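Local coordinates for protein quercetin 2,3-dioxygenase (Escherichia coli, PDB 1TQ5) that cleaves quercetin with molecular oxygen in vitro as a metal-dependent bicupin dioxygenase of the pirin family, its physiological role being unknown, at residues Asp46-Glu49 / Gly53-Thr56; Val73-Ser78 / Gln91-Gly96; Tyr67-Thr72 / Gln186-Asn191. All blocks are in the same frame, centred on the assembly; numbering follows the deposited sequence.

Contact 1: Asp46-Glu49 / Gly53-Thr56; sequences DVIE and GFGT
Ile-48 and Phe-54 meet because both first torsions place the gamma atom beside the backbone N: CG1 of Ile-48 and CG of Phe-54 each lie anti to their own carbonyl carbon. Ile-48 then runs on extended (chi2 177°), which carries its terminal methyl across to the aromatic ring. The closest approach is CD1 of Ile-48 to CE2 of Phe-54 at 3.6 Å, with CD2 of the same ring 4.2 Å from that methyl, so the methyl meets the CD2-CE2 bond of the ring, at an oblique angle. The other branch of Ile-48 reaches the backbone instead, CG2 standing 4.0 Å from Gly-53 N. With strand axes 9.2 Å apart at their nearest and turned 88° to each other, this is not a ladder of paired neighbours. The strands belong to the two facing sheets of the N-terminal cupin barrel, and the chain passes from one to the other through a short non-strand link of a few residues. Strand 40-48 is backbone-bonded to 112-119, whereas Phe-54 pairs with Glu-103 on 99-104. Two residues earlier on the first strand, the carboxylate of Asp-46 brings OD2 to 4.2 Å from CZ of Phe-54, a marginal van der Waals approach, oblique to the ring; its OD1 is hydrogen-bonded to Ser-20 OG, which ties down the group. Leu-18 touches Asp-46, Ile-48 and Phe-54, and Trp-17 meets the Phe-54 ring edge-to-face. The side chain of Phe-54 also comes within about 3 Å of that of metal ligand His-57, and within about 6 Å of a bound cadmium ion.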
# COMPACT_ATOMS: atom_id res chain seq x y z
N ASP A 46 3.01 5.33 -8.01
CA ASP A 46 2.74 5.79 -9.37
C ASP A 46 2.20 7.20 -9.55
O ASP A 46 1.34 7.66 -8.80
CB ASP A 46 1.77 4.85 -10.10
CG ASP A 46 2.20 3.40 -10.06
OD1 ASP A 46 3.42 3.14 -10.05
OD2 ASP A 46 1.32 2.52 -10.06
N VAL A 47 2.70 7.88 -10.57
CA VAL A 47 2.25 9.22 -10.92
C VAL A 47 1.83 9.13 -12.37
O VAL A 47 2.65 8.83 -13.25
CB VAL A 47 3.38 10.25 -10.75
CG1 VAL A 47 2.98 11.56 -11.38
CG2 VAL A 47 3.67 10.44 -9.27
N ILE A 48 0.55 9.39 -12.62
CA ILE A 48 -0.03 9.30 -13.95
C ILE A 48 -0.49 10.64 -14.52
O ILE A 48 -1.16 11.42 -13.86
CB ILE A 48 -1.23 8.33 -13.93
CG1 ILE A 48 -0.75 6.94 -13.48
CG2 ILE A 48 -1.89 8.26 -15.31
CD1 ILE A 48 -1.86 5.92 -13.35
N GLU A 49 -0.14 10.86 -15.79
CA GLU A 49 -0.47 12.06 -16.54
C GLU A 49 -1.98 12.20 -16.75
O GLU A 49 -2.70 11.20 -16.86
CB GLU A 49 0.24 11.99 -17.89
CG GLU A 49 0.10 13.18 -18.80
CD GLU A 49 0.55 12.85 -20.20
OE1 GLU A 49 1.30 11.86 -20.34
OE2 GLU A 49 0.17 13.55 -21.16
N GLY A 53 -3.66 6.24 -18.33
CA GLY A 53 -3.91 5.16 -17.39
C GLY A 53 -3.57 3.80 -17.96
O GLY A 53 -3.07 3.68 -19.08
N PHE A 54 -3.85 2.76 -17.18
CA PHE A 54 -3.58 1.38 -17.58
C PHE A 54 -4.76 0.78 -18.33
O PHE A 54 -5.87 0.70 -17.79
CB PHE A 54 -3.29 0.53 -16.34
CG PHE A 54 -2.12 1.01 -15.53
CD1 PHE A 54 -0.83 0.57 -15.83
CD2 PHE A 54 -2.30 1.91 -14.49
CE1 PHE A 54 0.26 1.03 -15.09
CE2 PHE A 54 -1.21 2.37 -13.74
CZ PHE A 54 0.07 1.93 -14.05
N GLY A 55 -4.53 0.37 -19.58
CA GLY A 55 -5.59 -0.24 -20.37
C GLY A 55 -6.02 -1.53 -19.69
O GLY A 55 -5.46 -1.91 -18.68
N THR A 56 -7.01 -2.22 -20.25
CA THR A 56 -7.50 -3.45 -19.65
C THR A 56 -6.47 -4.58 -19.66
O THR A 56 -5.82 -4.84 -20.68
CB THR A 56 -8.77 -3.96 -20.35
OG1 THR A 56 -9.69 -2.88 -20.52
CG2 THR A 56 -9.43 -5.05 -19.52

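Contact 2: Val73-Ser78 / Gln91-Gly96; sequences VEHQDS and QIMSAG
His-75, Gln-91 and Met-93 bridge the two facing sheets of the N-terminal cupin barrel: His-75 points inward from strand 72-77, the other two from strand 90-94. The backbones themselves stay well apart, the nearest CA atoms, of His-75 and Gln-91, being 9.2 Å from each other, so side chains make the whole connection. Gln-91 extends straight beyond CG and delivers its amide to the root of the histidine. Its OE1 lies 3.5 Å from CB of His-75 and 3.9 Å from CG of that residue, with amide and ring planes 72° apart. This is contact without a bond, for the amide is held from elsewhere: OE1 is hydrogen-bonded to Tyr-130 OH and NE2 to Thr-66 OG1. With both arms of the amide bonded, its rotation is restrained. Tyr-130 also stacks on the His-75 ring, so one tyrosine from strand 129-133 contacts both partners.

Met-93, present as selenomethionine, meets the far end of the imidazole. CG anti to the backbone N (chi1 -174°) and an extended second torsion put SE at the ring edge; the bend at the third torsion turns only the terminal methyl. The selenium is 4.7 Å from the centroid of the His-75 ring and 84° off the ring normal. Both residues belong to the surroundings of the metal site: the side chain of Met-93 is about 4 Å from that of metal ligand His-101, and His-75 touches Glu-103, a probable ligand by similarity. NE2 of His-75 is buried with no polar partner in the model; its close neighbour across the contact is SE of Met-93, in the ring plane at 3.6 Å.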
# COMPACT_ATOMS: atom_id res chain seq x y z
N VAL A 73 -8.77 8.83 -9.54
CA VAL A 73 -8.55 7.66 -10.38
C VAL A 73 -9.90 7.04 -10.69
O VAL A 73 -10.79 6.98 -9.84
CB VAL A 73 -7.66 6.60 -9.70
CG1 VAL A 73 -8.33 6.06 -8.45
CG2 VAL A 73 -7.35 5.48 -10.68
N GLU A 74 -10.07 6.59 -11.93
CA GLU A 74 -11.30 5.96 -12.38
C GLU A 74 -11.06 4.46 -12.58
O GLU A 74 -10.18 4.06 -13.35
CB GLU A 74 -11.77 6.59 -13.69
CG GLU A 74 -12.99 5.91 -14.30
CD GLU A 74 -14.28 6.61 -13.96
OE1 GLU A 74 -14.42 7.81 -14.29
OE2 GLU A 74 -15.17 5.96 -13.37
N HIS A 75 -11.85 3.64 -11.89
CA HIS A 75 -11.72 2.20 -12.00
C HIS A 75 -12.81 1.57 -12.85
O HIS A 75 -13.97 1.98 -12.81
CB HIS A 75 -11.72 1.58 -10.60
CG HIS A 75 -11.90 0.10 -10.59
ND1 HIS A 75 -13.13 -0.51 -10.73
CD2 HIS A 75 -11.00 -0.91 -10.44
CE1 HIS A 75 -12.99 -1.82 -10.67
NE2 HIS A 75 -11.71 -2.09 -10.50
N GLN A 76 -12.43 0.56 -13.63
CA GLN A 76 -13.35 -0.19 -14.49
C GLN A 76 -12.88 -1.65 -14.48
O GLN A 76 -11.69 -1.92 -14.64
CB GLN A 76 -13.32 0.37 -15.91
CG GLN A 76 -13.94 1.76 -16.04
CD GLN A 76 -13.70 2.39 -17.40
OE1 GLN A 76 -14.08 1.83 -18.43
NE2 GLN A 76 -13.07 3.55 -17.40
N ASP A 77 -13.80 -2.58 -14.30
CA ASP A 77 -13.41 -3.99 -14.28
C ASP A 77 -14.31 -4.92 -15.07
O ASP A 77 -15.45 -4.57 -15.38
CB ASP A 77 -13.31 -4.48 -12.83
CG ASP A 77 -14.65 -4.49 -12.12
OD1 ASP A 77 -14.65 -4.56 -10.87
OD2 ASP A 77 -15.69 -4.43 -12.80
N SER A 78 -13.78 -6.09 -15.40
CA SER A 78 -14.51 -7.12 -16.14
C SER A 78 -15.71 -7.49 -15.28
O SER A 78 -15.77 -8.57 -14.70
CB SER A 78 -13.61 -8.34 -16.36
OG SER A 78 -14.29 -9.35 -17.08
N GLN A 91 -9.42 1.65 -2.30
CA GLN A 91 -10.26 0.77 -3.08
C GLN A 91 -9.51 -0.56 -3.02
O GLN A 91 -8.29 -0.57 -2.93
CB GLN A 91 -10.41 1.25 -4.53
CG GLN A 91 -9.27 0.88 -5.48
CD GLN A 91 -9.50 1.38 -6.89
OE1 GLN A 91 -10.63 1.68 -7.28
NE2 GLN A 91 -8.43 1.47 -7.68
N ILE A 92 -10.24 -1.66 -3.03
CA ILE A 92 -9.58 -2.95 -3.01
C ILE A 92 -10.30 -3.89 -3.97
O ILE A 92 -11.51 -3.80 -4.15
CB ILE A 92 -9.54 -3.56 -1.59
CG1 ILE A 92 -8.65 -4.81 -1.60
CG2 ILE A 92 -10.95 -3.91 -1.13
CD1 ILE A 92 -8.37 -5.38 -0.22
N MSE A 93 -9.53 -4.76 -4.60
CA MSE A 93 -10.07 -5.72 -5.55
C MSE A 93 -9.38 -7.07 -5.39
O MSE A 93 -8.16 -7.15 -5.24
CB MSE A 93 -9.84 -5.18 -6.96
CG MSE A 93 -10.46 -5.99 -8.09
SE MSE A 93 -10.09 -5.22 -9.69
CE MSE A 93 -8.50 -5.98 -10.06
N SER A 94 -10.18 -8.14 -5.39
CA SER A 94 -9.65 -9.49 -5.28
C SER A 94 -9.75 -10.10 -6.67
O SER A 94 -10.85 -10.27 -7.20
CB SER A 94 -10.48 -10.32 -4.30
OG SER A 94 -10.36 -9.84 -2.98
N ALA A 95 -8.60 -10.41 -7.28
CA ALA A 95 -8.61 -11.00 -8.62
C ALA A 95 -9.29 -12.37 -8.58
O ALA A 95 -9.91 -12.79 -9.56
CB ALA A 95 -7.18 -11.14 -9.14
N GLY A 96 -9.17 -13.05 -7.45
CA GLY A 96 -9.78 -14.36 -7.31
C GLY A 96 -9.46 -15.31 -8.45
O GLY A 96 -8.31 -15.45 -8.84

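Contact 3: Tyr67-Thr72 / Gln186-Asn191; sequences YVLEGT and QVVKGN
Leu-69 and Val-188, whose CA atoms are 8.5 Å apart, each take helix-like backbone angles at a classic beta bulge, and at Val-188 the chain also turns a corner. Leu-69 and Glu-70 both face His-113 in the N-terminal cupin domain, and Val-188 and Lys-189 both face Glu-222 in the C-terminal one. The same irregularity thus occurs in both halves of this bicupin, in keeping with two similar domains arranged face to face, and the first residue of each bulge sends its side chain at the other.

Val-188 works with both methyls. CG1, which is anti to the backbone N (chi1 177°), presses on CD2 of Leu-69 at 3.5 Å, shorter than a usual carbon-carbon contact, so the fit here is tight. CG2 lies near the plane of the Tyr-67 ring and approaches its edge, 4.2 Å from CE2. The valine therefore divides its fork between an aliphatic tip and an aromatic rim, the two partners being two residues apart on strand 63-70.

The far end of the tyrosine crosses the domain boundary as well: Tyr-67 OH is hydrogen-bonded to Glu-222 OE2, with a weak additional bond from Arg-164, while Phe-90 stacks on the ring. Leu-224 and Glu-222 back Val-188 on its own side. Between the two segments the attraction is purely apolar and carries little directional preference; the hydrogen bond from Tyr-67 to Glu-222 supplies a directional element beside it in the domain interface.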
# COMPACT_ATOMS: atom_id res chain seq x y z
N TYR A 67 -4.35 3.30 -3.07
CA TYR A 67 -4.47 4.43 -2.16
C TYR A 67 -4.12 5.69 -2.95
O TYR A 67 -2.99 5.86 -3.39
CB TYR A 67 -3.53 4.28 -0.96
CG TYR A 67 -3.60 5.43 0.03
CD1 TYR A 67 -4.81 6.08 0.28
CD2 TYR A 67 -2.47 5.86 0.72
CE1 TYR A 67 -4.90 7.13 1.20
CE2 TYR A 67 -2.54 6.90 1.65
CZ TYR A 67 -3.76 7.53 1.88
OH TYR A 67 -3.85 8.56 2.79
N VAL A 68 -5.12 6.55 -3.17
CA VAL A 68 -4.93 7.78 -3.93
C VAL A 68 -4.43 8.90 -3.04
O VAL A 68 -5.06 9.26 -2.04
CB VAL A 68 -6.24 8.22 -4.60
CG1 VAL A 68 -5.99 9.44 -5.48
CG2 VAL A 68 -6.82 7.07 -5.43
N LEU A 69 -3.28 9.47 -3.41
CA LEU A 69 -2.65 10.54 -2.66
C LEU A 69 -2.99 11.92 -3.22
O LEU A 69 -3.15 12.88 -2.46
CB LEU A 69 -1.14 10.35 -2.69
CG LEU A 69 -0.63 9.01 -2.16
CD1 LEU A 69 0.87 8.89 -2.38
CD2 LEU A 69 -0.96 8.89 -0.69
N GLU A 70 -3.11 12.02 -4.53
CA GLU A 70 -3.41 13.29 -5.18
C GLU A 70 -4.18 13.05 -6.48
O GLU A 70 -3.87 12.13 -7.24
CB GLU A 70 -2.11 14.03 -5.48
CG GLU A 70 -2.28 15.39 -6.15
CD GLU A 70 -0.96 15.96 -6.64
OE1 GLU A 70 -0.01 16.04 -5.83
OE2 GLU A 70 -0.87 16.34 -7.83
N GLY A 71 -5.20 13.87 -6.71
CA GLY A 71 -6.00 13.73 -7.92
C GLY A 71 -7.14 12.74 -7.78
O GLY A 71 -7.69 12.52 -6.69
N THR A 72 -7.51 12.13 -8.91
CA THR A 72 -8.60 11.17 -8.93
C THR A 72 -8.26 10.01 -9.86
O THR A 72 -7.56 10.19 -10.85
CB THR A 72 -9.91 11.83 -9.45
OG1 THR A 72 -10.17 13.03 -8.71
CG2 THR A 72 -11.09 10.88 -9.28
N GLN A 186 5.43 2.10 5.58
CA GLN A 186 5.67 2.93 4.42
C GLN A 186 5.30 4.36 4.82
O GLN A 186 4.16 4.62 5.21
CB GLN A 186 4.78 2.49 3.26
CG GLN A 186 5.06 3.20 1.93
CD GLN A 186 6.46 2.95 1.42
OE1 GLN A 186 7.10 1.94 1.75
NE2 GLN A 186 6.97 3.88 0.61
N VAL A 187 6.26 5.27 4.74
CA VAL A 187 5.99 6.65 5.09
C VAL A 187 5.37 7.35 3.88
O VAL A 187 6.04 7.58 2.87
CB VAL A 187 7.28 7.40 5.50
CG1 VAL A 187 6.92 8.82 5.98
CG2 VAL A 187 8.01 6.64 6.61
N VAL A 188 4.08 7.67 3.98
CA VAL A 188 3.41 8.36 2.89
C VAL A 188 3.96 9.78 2.82
O VAL A 188 4.23 10.31 1.74
CB VAL A 188 1.89 8.40 3.12
CG1 VAL A 188 1.20 9.18 2.00
CG2 VAL A 188 1.35 6.98 3.19
N LYS A 189 4.15 10.40 3.99
CA LYS A 189 4.69 11.75 4.03
C LYS A 189 5.13 12.12 5.44
O LYS A 189 4.60 11.62 6.42
CB LYS A 189 3.66 12.76 3.53
CG LYS A 189 2.45 12.94 4.43
CD LYS A 189 1.58 14.10 3.93
CE LYS A 189 2.36 15.41 3.91
NZ LYS A 189 1.58 16.55 3.35
N GLY A 190 6.12 13.01 5.53
CA GLY A 190 6.60 13.43 6.82
C GLY A 190 7.94 12.83 7.19
O GLY A 190 8.61 12.22 6.36
N ASN A 191 8.33 13.02 8.44
CA ASN A 191 9.60 12.51 8.95
C ASN A 191 9.34 11.82 10.27
O ASN A 191 8.85 12.44 11.21
CB ASN A 191 10.58 13.67 9.16
CG ASN A 191 10.92 14.40 7.88
OD1 ASN A 191 11.75 13.95 7.09
ND2 ASN A 191 10.27 15.54 7.66

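Overall arrangement
From the N terminus, contact 1 comes first: after strand 40-48 a short link leads into 53-59 in the facing sheet, closing a very short loop within the N-terminal cupin barrel. Strand 63-70 then opens contact 3, and 73-78 follows almost at once to open contact 2, which 91-96 closes across the same pair of sheets. Contact 2 therefore nests inside the long loop that 186-191 closes much later; contact 1 precedes both. Contacts 1 and 2 do not touch, their nearest atoms being about 6 Å apart. Contacts 2 and 3 do, through Val-73 CG1 and Val-68 CG2 at 3.5 Å. Contact 3 alone of the three joins the two cupin domains.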